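Local coordinates for protein alpha-galacturonidase (Bacillus subtilis, PDB 3FEF) that hydrolyses alpha-1,4-linked di-galacturonate, releasing alpha-D-galacturonate, as an NAD- and manganese-dependent glycoside hydrolase of family 4, at residues E92-L97 against G119-P124; Y104-D109 against L273-P278; A180-E185 against I218-I223. All coordinates share one frame; numbering follows the deposited sequence.

Contact 1: residues E92-L97 against G119-P124; sequences EVDVHL and GLRAVP
With CG set anti to its carbonyl carbon (chi1 -61°), Asp94 reaches toward Arg121, whose CG lies opposite the backbone N (chi1 -158°) and whose chain bends at chi3 to present the two terminal nitrogens. Carboxylate and guanidinium meet edge to edge, their planes 11° apart, in a bidentate salt bridge. Arg121 NH1 donates to the syn lone pair of Asp94 OD1 at 3.0 Å, and Arg121 NH2 to Asp94 OD2 at 2.5 Å, so short that the exact distance is doubtful; both bonds are almost straight. Two parallel bonds hold both flat groups against rotation, and the Arg121 NE, bonded to the backbone oxygen of Pro85, fixes the third corner of the guanidinium. An alanine in place of Asp94 would remove both acceptors and is likely to leave the arginine's charge without its mate and its end freer to turn. The backbones stay apart, 10.3 Å between Asp94 CA and Gly119 CA, and between these two segments the salt bridge alone spans the gap. It ties helix 88-96 to helix 112-136 within the Rossmann-like part of the chain; helix 149-159 packs against Ala122 and Val123, while helix 425-435 covers Val93 and Leu97.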
loop_
_atom_site.group_PDB
_atom_site.type_symbol
_atom_site.label_atom_id
_atom_site.label_comp_id
_atom_site.label_asym_id
_atom_site.label_seq_id
_atom_site.Cartn_x
_atom_site.Cartn_y
_atom_site.Cartn_z
ATOM N N GLU A 92 -16.375 17.511 34.170
ATOM C CA GLU A 92 -15.876 17.321 35.517
ATOM C C GLU A 92 -15.583 15.833 35.760
ATOM O O GLU A 92 -14.589 15.468 36.398
ATOM C CB GLU A 92 -16.898 17.851 36.525
ATOM C CG GLU A 92 -16.383 17.989 37.957
ATOM C CD GLU A 92 -17.373 18.730 38.860
ATOM O OE1 GLU A 92 -17.803 19.846 38.483
ATOM O OE2 GLU A 92 -17.725 18.201 39.941
ATOM N N VAL A 93 -16.456 14.979 35.243
ATOM C CA VAL A 93 -16.221 13.540 35.233
ATOM C C VAL A 93 -15.053 13.168 34.293
ATOM O O VAL A 93 -14.086 12.572 34.735
ATOM C CB VAL A 93 -17.494 12.771 34.850
ATOM C CG1 VAL A 93 -17.223 11.258 34.821
ATOM C CG2 VAL A 93 -18.622 13.107 35.830
ATOM N N ASP A 94 -15.127 13.539 33.018
ATOM C CA ASP A 94 -13.999 13.285 32.102
ATOM C C ASP A 94 -12.667 13.597 32.795
ATOM O O ASP A 94 -11.766 12.772 32.858
ATOM C CB ASP A 94 -14.074 14.172 30.848
ATOM C CG ASP A 94 -15.323 13.946 30.022
ATOM O OD1 ASP A 94 -16.006 12.930 30.237
ATOM O OD2 ASP A 94 -15.615 14.785 29.141
ATOM N N VAL A 95 -12.551 14.810 33.305
ATOM C CA VAL A 95 -11.267 15.323 33.760
ATOM C C VAL A 95 -10.877 14.926 35.185
ATOM O O VAL A 95 -9.708 14.712 35.450
ATOM C CB VAL A 95 -11.205 16.862 33.584
ATOM C CG1 VAL A 95 -9.845 17.400 33.984
ATOM C CG2 VAL A 95 -11.529 17.229 32.127
ATOM N N HIS A 96 -11.830 14.815 36.105
ATOM C CA HIS A 96 -11.452 14.639 37.522
ATOM C C HIS A 96 -11.665 13.259 38.156
ATOM O O HIS A 96 -10.906 12.857 39.053
ATOM C CB HIS A 96 -12.073 15.745 38.399
ATOM C CG HIS A 96 -11.533 17.106 38.101
ATOM N ND1 HIS A 96 -10.257 17.490 38.452
ATOM C CD2 HIS A 96 -12.079 18.160 37.446
ATOM C CE1 HIS A 96 -10.046 18.730 38.048
ATOM N NE2 HIS A 96 -11.136 19.160 37.434
ATOM N N LEU A 97 -12.652 12.515 37.680
ATOM C CA LEU A 97 -12.905 11.196 38.269
ATOM C C LEU A 97 -11.672 10.273 38.254
ATOM O O LEU A 97 -11.399 9.584 39.209
ATOM C CB LEU A 97 -14.106 10.519 37.606
ATOM C CG LEU A 97 -14.613 9.290 38.366
ATOM C CD1 LEU A 97 -14.936 9.636 39.840
ATOM C CD2 LEU A 97 -15.832 8.683 37.676
ATOM N N GLY A 119 -14.624 11.678 23.398
ATOM C CA GLY A 119 -14.755 11.319 21.994
ATOM C C GLY A 119 -15.995 10.466 21.831
ATOM O O GLY A 119 -16.818 10.671 20.935
ATOM N N LEU A 120 -16.131 9.493 22.715
ATOM C CA LEU A 120 -17.262 8.593 22.665
ATOM C C LEU A 120 -18.574 9.390 22.611
ATOM O O LEU A 120 -19.437 9.144 21.790
ATOM C CB LEU A 120 -17.216 7.758 23.921
ATOM C CG LEU A 120 -17.462 6.276 23.849
ATOM C CD1 LEU A 120 -16.933 5.689 22.539
ATOM C CD2 LEU A 120 -16.768 5.668 25.071
ATOM N N ARG A 121 -18.712 10.350 23.507
ATOM C CA ARG A 121 -19.871 11.243 23.558
ATOM C C ARG A 121 -20.036 12.057 22.263
ATOM O O ARG A 121 -21.143 12.335 21.813
ATOM C CB ARG A 121 -19.669 12.181 24.749
ATOM C CG ARG A 121 -20.899 12.834 25.329
ATOM C CD ARG A 121 -20.682 13.216 26.823
ATOM N NE ARG A 121 -19.669 14.255 27.017
ATOM C CZ ARG A 121 -18.589 14.114 27.783
ATOM N NH1 ARG A 121 -18.393 12.991 28.448
ATOM N NH2 ARG A 121 -17.714 15.102 27.908
ATOM N N ALA A 122 -18.930 12.459 21.658
ATOM C CA ALA A 122 -19.008 13.337 20.481
ATOM C C ALA A 122 -19.407 12.589 19.211
ATOM O O ALA A 122 -19.947 13.179 18.285
ATOM C CB ALA A 122 -17.663 14.064 20.265
ATOM N N VAL A 123 -19.131 11.286 19.167
ATOM C CA VAL A 123 -19.366 10.525 17.956
ATOM C C VAL A 123 -20.782 10.700 17.397
ATOM O O VAL A 123 -20.950 11.019 16.221
ATOM C CB VAL A 123 -18.988 9.027 18.125
ATOM C CG1 VAL A 123 -19.429 8.206 16.895
ATOM C CG2 VAL A 123 -17.474 8.896 18.329
ATOM N N PRO A 124 -21.814 10.463 18.220
ATOM C CA PRO A 124 -23.149 10.551 17.593
ATOM C C PRO A 124 -23.575 11.989 17.291
ATOM O O PRO A 124 -24.419 12.212 16.430
ATOM C CB PRO A 124 -24.086 9.863 18.608
ATOM C CG PRO A 124 -23.324 9.846 19.915
ATOM C CD PRO A 124 -21.841 9.898 19.583
#

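Contact 2: residues Y104-D109 against L273-P278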
loop_
_atom_site.group_PDB
_atom_site.type_symbol
_atom_site.label_atom_id
_atom_site.label_comp_id
_atom_site.label_asym_id
_atom_site.label_seq_id
_atom_site.Cartn_x
_atom_site.Cartn_y
_atom_site.Cartn_z
ATOM N N TYR A 104 -3.947 11.849 36.716
ATOM C CA TYR A 104 -4.161 13.269 36.485
ATOM C C TYR A 104 -4.131 13.623 35.014
ATOM O O TYR A 104 -3.421 13.003 34.218
ATOM C CB TYR A 104 -3.141 14.102 37.261
ATOM C CG TYR A 104 -3.402 13.985 38.732
ATOM C CD1 TYR A 104 -4.032 15.002 39.425
ATOM C CD2 TYR A 104 -3.092 12.816 39.413
ATOM C CE1 TYR A 104 -4.308 14.880 40.765
ATOM C CE2 TYR A 104 -3.362 12.688 40.756
ATOM C CZ TYR A 104 -3.972 13.724 41.418
ATOM O OH TYR A 104 -4.250 13.615 42.745
ATOM N N GLN A 105 -4.923 14.622 34.669
ATOM C CA GLN A 105 -5.046 15.095 33.313
ATOM C C GLN A 105 -4.995 16.613 33.338
ATOM O O GLN A 105 -5.598 17.249 34.200
ATOM C CB GLN A 105 -6.379 14.637 32.720
ATOM C CG GLN A 105 -6.498 13.133 32.547
ATOM C CD GLN A 105 -7.874 12.728 32.055
ATOM O OE1 GLN A 105 -8.067 12.465 30.866
ATOM N NE2 GLN A 105 -8.844 12.698 32.964
ATOM N N SER A 106 -4.288 17.198 32.389
ATOM C CA SER A 106 -4.175 18.643 32.361
ATOM C C SER A 106 -5.308 19.273 31.557
ATOM O O SER A 106 -5.729 20.384 31.843
ATOM C CB SER A 106 -2.815 19.054 31.793
ATOM O OG SER A 106 -2.570 18.394 30.564
ATOM N N VAL A 107 -5.809 18.572 30.548
ATOM C CA VAL A 107 -6.860 19.147 29.727
ATOM C C VAL A 107 -8.006 18.170 29.591
ATOM O O VAL A 107 -9.160 18.537 29.764
ATOM C CB VAL A 107 -6.355 19.491 28.319
ATOM C CG1 VAL A 107 -7.401 20.303 27.555
ATOM C CG2 VAL A 107 -5.035 20.234 28.392
ATOM N N GLY A 108 -7.673 16.925 29.257
ATOM C CA GLY A 108 -8.665 15.861 29.158
ATOM C C GLY A 108 -9.700 15.973 28.058
ATOM O O GLY A 108 -10.802 15.458 28.205
ATOM N N ASP A 109 -9.348 16.615 26.945
ATOM C CA ASP A 109 -10.283 16.788 25.840
ATOM C C ASP A 109 -9.799 16.094 24.568
ATOM O O ASP A 109 -10.435 16.187 23.527
ATOM C CB ASP A 109 -10.512 18.281 25.549
ATOM C CG ASP A 109 -9.262 18.985 25.015
ATOM O OD1 ASP A 109 -8.171 18.397 25.035
ATOM O OD2 ASP A 109 -9.361 20.146 24.576
ATOM N N LEU A 273 0.983 18.360 25.250
ATOM C CA LEU A 273 2.010 17.362 25.005
ATOM C C LEU A 273 2.029 16.385 26.152
ATOM O O LEU A 273 2.204 15.175 25.964
ATOM C CB LEU A 273 3.393 18.030 24.914
ATOM C CG LEU A 273 3.682 18.925 23.697
ATOM C CD1 LEU A 273 5.015 19.683 23.859
ATOM C CD2 LEU A 273 3.645 18.120 22.366
ATOM N N ALA A 274 1.882 16.934 27.351
ATOM C CA ALA A 274 2.018 16.155 28.575
ATOM C C ALA A 274 1.062 14.962 28.635
ATOM O O ALA A 274 1.313 14.017 29.347
ATOM C CB ALA A 274 1.824 17.044 29.796
ATOM N N GLU A 275 -0.024 14.987 27.880
ATOM C CA GLU A 275 -1.004 13.916 28.021
ATOM C C GLU A 275 -0.743 12.707 27.110
ATOM O O GLU A 275 -1.444 11.691 27.217
ATOM C CB GLU A 275 -2.403 14.463 27.760
ATOM C CG GLU A 275 -2.656 15.807 28.429
ATOM C CD GLU A 275 -4.131 16.089 28.588
ATOM O OE1 GLU A 275 -4.794 16.428 27.577
ATOM O OE2 GLU A 275 -4.627 15.957 29.727
ATOM N N PHE A 276 0.241 12.818 26.213
ATOM C CA PHE A 276 0.437 11.797 25.167
ATOM C C PHE A 276 1.473 10.735 25.501
ATOM O O PHE A 276 1.564 9.742 24.792
ATOM C CB PHE A 276 0.801 12.430 23.812
ATOM C CG PHE A 276 -0.370 13.045 23.101
ATOM C CD1 PHE A 276 -1.029 12.357 22.105
ATOM C CD2 PHE A 276 -0.806 14.314 23.436
ATOM C CE1 PHE A 276 -2.088 12.917 21.457
ATOM C CE2 PHE A 276 -1.888 14.872 22.803
ATOM C CZ PHE A 276 -2.530 14.176 21.808
ATOM N N LEU A 277 2.263 10.944 26.550
ATOM C CA LEU A 277 3.346 10.015 26.866
ATOM C C LEU A 277 3.678 9.900 28.329
ATOM O O LEU A 277 3.310 10.747 29.121
ATOM C CB LEU A 277 4.631 10.354 26.099
ATOM C CG LEU A 277 4.977 11.776 25.659
ATOM C CD1 LEU A 277 4.743 12.803 26.748
ATOM C CD2 LEU A 277 6.431 11.782 25.175
ATOM N N PRO A 278 4.399 8.828 28.689
ATOM C CA PRO A 278 4.914 8.654 30.044
ATOM C C PRO A 278 5.853 9.803 30.403
ATOM O O PRO A 278 6.687 10.201 29.583
ATOM C CB PRO A 278 5.731 7.350 29.944
ATOM C CG PRO A 278 5.169 6.640 28.780
ATOM C CD PRO A 278 4.780 7.714 27.807
#
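The loop 104-109 passes the type I turn from Leu273 to Phe276 with Gln105 and Glu275 as the nearest pair, their CA atoms 6.8 Å apart, and the loop turns its successive amides of Ser106, Val107 and Gly108 inward. Into this concave run of N-H groups Glu275 inserts its carboxylate, its chain extended beyond CG so that the acid end arrives among the donors. OE2 does most of the work. Val107 N reaches Glu275 OE2 at 3.0 Å in a nearly straight bond (171°), coming from above the carboxylate plane, whereas Gly108 N approaches the syn lone pair of the same OE2 at 3.2 Å. Ser106 N adds a weak, strongly bent bond to Glu275 OE2 (128°), and Gly108 N also makes a weak one to Glu275 OE1. A buried acid is thus gripped by backbone dipoles, which would be expected to favour its charged form. Around the acid, Ser106 OG lies 3.4 Å from Glu275 CG and is hydrogen-bonded to the backbone oxygen of Arg271. Val107 crosses the glutamate chain at about a right angle, resting CB 3.5 Å from Glu275 OE1. Gly108 takes up a positive phi, a conformation that favours glycine, as its amide turns to the acid. The carboxylate in this way ties a loop of the N-terminal family 4 sequence region to a turn of the C-terminal one. Loop 104-109 runs between helices 88-96 and 112-136, and Gln105 packs on Pro113 of the latter; the turn begins at the end of helix 270-273, and Leu273 and Leu277 pack on helix 253-262.

Contact 3: residues A180-E185 against I218-I223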
loop_
_atom_site.group_PDB
_atom_site.type_symbol
_atom_site.label_atom_id
_atom_site.label_comp_id
_atom_site.label_asym_id
_atom_site.label_seq_id
_atom_site.Cartn_x
_atom_site.Cartn_y
_atom_site.Cartn_z
ATOM N N ALA A 180 10.081 32.339 16.721
ATOM C CA ALA A 180 10.400 33.705 16.303
ATOM C C ALA A 180 11.147 34.453 17.423
ATOM O O ALA A 180 12.126 35.140 17.166
ATOM C CB ALA A 180 9.153 34.464 15.877
ATOM N N GLU A 181 10.706 34.298 18.667
ATOM C CA GLU A 181 11.375 34.962 19.779
ATOM C C GLU A 181 12.779 34.416 20.034
ATOM O O GLU A 181 13.678 35.160 20.459
ATOM C CB GLU A 181 10.517 34.929 21.043
ATOM C CG GLU A 181 9.234 35.749 20.884
ATOM C CD GLU A 181 8.491 35.953 22.175
ATOM O OE1 GLU A 181 9.061 35.685 23.254
ATOM O OE2 GLU A 181 7.321 36.377 22.109
HETATM N N MSE A 182 12.971 33.131 19.745
HETATM C CA MSE A 182 14.278 32.509 19.885
HETATM C C MSE A 182 15.256 33.094 18.870
HETATM O O MSE A 182 16.408 33.353 19.194
HETATM C CB MSE A 182 14.168 30.990 19.726
HETATM C CG MSE A 182 15.468 30.294 19.396
HETATM SE SE MSE A 182 15.158 28.457 18.710
HETATM C CE MSE A 182 14.741 28.929 16.853
ATOM N N VAL A 183 14.785 33.288 17.643
ATOM C CA VAL A 183 15.553 33.953 16.595
ATOM C C VAL A 183 16.052 35.335 17.043
ATOM O O VAL A 183 17.226 35.664 16.880
ATOM C CB VAL A 183 14.704 34.134 15.328
ATOM C CG1 VAL A 183 15.409 35.048 14.327
ATOM C CG2 VAL A 183 14.359 32.754 14.694
ATOM N N THR A 184 15.150 36.141 17.586
ATOM C CA THR A 184 15.521 37.429 18.137
ATOM C C THR A 184 16.521 37.288 19.287
ATOM O O THR A 184 17.552 37.951 19.310
ATOM C CB THR A 184 14.303 38.178 18.668
ATOM O OG1 THR A 184 13.364 38.359 17.608
ATOM C CG2 THR A 184 14.719 39.549 19.207
ATOM N N GLU A 185 16.223 36.420 20.241
ATOM C CA GLU A 185 17.117 36.281 21.377
ATOM C C GLU A 185 18.459 35.631 21.064
ATOM O O GLU A 185 19.447 35.947 21.704
ATOM C CB GLU A 185 16.457 35.538 22.524
ATOM C CG GLU A 185 17.220 35.745 23.810
ATOM C CD GLU A 185 17.280 34.506 24.645
ATOM O OE1 GLU A 185 16.232 34.141 25.224
ATOM O OE2 GLU A 185 18.378 33.902 24.729
ATOM N N ILE A 218 18.015 30.704 7.232
ATOM C CA ILE A 218 18.590 30.120 8.432
ATOM C C ILE A 218 17.853 28.859 8.899
ATOM O O ILE A 218 16.632 28.843 9.001
ATOM C CB ILE A 218 18.609 31.160 9.579
ATOM C CG1 ILE A 218 19.520 32.336 9.221
ATOM C CG2 ILE A 218 19.048 30.518 10.876
ATOM C CD1 ILE A 218 19.017 33.689 9.748
ATOM N N ASP A 219 18.609 27.805 9.179
ATOM C CA ASP A 219 18.046 26.583 9.737
ATOM C C ASP A 219 17.784 26.764 11.231
ATOM O O ASP A 219 18.698 27.075 11.982
ATOM C CB ASP A 219 19.024 25.437 9.533
ATOM C CG ASP A 219 18.430 24.098 9.902
ATOM O OD1 ASP A 219 17.400 24.064 10.619
ATOM O OD2 ASP A 219 19.015 23.074 9.501
ATOM N N LEU A 220 16.542 26.570 11.664
ATOM C CA LEU A 220 16.210 26.828 13.058
ATOM C C LEU A 220 16.473 25.636 13.962
ATOM O O LEU A 220 16.500 25.793 15.182
ATOM C CB LEU A 220 14.759 27.317 13.228
ATOM C CG LEU A 220 14.420 28.595 12.446
ATOM C CD1 LEU A 220 13.003 29.077 12.744
ATOM C CD2 LEU A 220 15.411 29.679 12.747
ATOM N N LEU A 221 16.666 24.447 13.392
ATOM C CA LEU A 221 16.769 23.269 14.264
ATOM C C LEU A 221 18.013 23.232 15.141
ATOM O O LEU A 221 17.910 22.901 16.321
ATOM C CB LEU A 221 16.559 21.926 13.527
ATOM C CG LEU A 221 15.158 21.467 13.957
ATOM C CD1 LEU A 221 14.078 21.956 12.978
ATOM C CD2 LEU A 221 15.077 19.967 14.189
ATOM N N PRO A 222 19.187 23.563 14.568
ATOM C CA PRO A 222 20.423 23.666 15.351
ATOM C C PRO A 222 20.329 24.741 16.422
ATOM O O PRO A 222 20.865 24.574 17.506
ATOM C CB PRO A 222 21.473 24.052 14.295
ATOM C CG PRO A 222 20.951 23.413 13.037
ATOM C CD PRO A 222 19.452 23.612 13.121
ATOM N N ILE A 223 19.644 25.834 16.110
ATOM C CA ILE A 223 19.444 26.918 17.061
ATOM C C ILE A 223 18.527 26.511 18.201
ATOM O O ILE A 223 18.762 26.871 19.350
ATOM C CB ILE A 223 18.847 28.165 16.377
ATOM C CG1 ILE A 223 19.847 28.727 15.363
ATOM C CG2 ILE A 223 18.500 29.219 17.403
ATOM C CD1 ILE A 223 19.365 30.005 14.689
#
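Selenomethionine Met182 and Ile223 form the close-packed side of this contact, where SE of Met182 lies 3.7 Å from CG2 of Ile223. The two side chains slant across one another, and the same Ile223 methyl is also touched by CG and CE of Met182. A bend at chi3 (81°) turns the CE methyl aside from the line of the chain, to lie 4.0 Å from Leu220 CB. At the next residue of the helix, Val183 and Leu220 meet at about a right angle, with Val183 CG2 against Leu220 CD2 at 3.8 Å. All four touching residues are buried, and the side chains that meet are all apolar. The looser side lies around Asp219, which makes no contact with 180-185 and is partly exposed: it occupies the N-cap position of helix 220-231, its OD1 accepting from Leu221 N at 2.9 Å, and it packs on Arg370 of the second subunit. Phe224 and Phe227 continue the apolar seam along Met182, while Ala213, Tyr215 and Ile197 close round Leu220. The result is an apolar helix-to-helix seam that packs helix 171-187 against the capped start of helix 220-231, residues that fall in the two family 4 sequence regions.

Overall arrangement
Three ways of joining distant chain segments appear here: a side-chain salt bridge, a carboxylate held by backbone amides, and an apolar seam. Contacts 1 and 2 have centres 14 Å apart and touch directly, since Gln105 NE2 lies 2.9 Å from Asp94 O, probably hydrogen-bonded, and Val107 O rests on Val95. Contact 2 lies nearest the catalytic centre: the Val107 side chain is about 8 Å from the bound magnesium ion, about 6 Å from that of the metal ligand His206, and about 4 Å from a sulfate. Contact 3 stands apart, 28 Å from contact 2 and 39 Å from contact 1 between centres, away from the annotated sites.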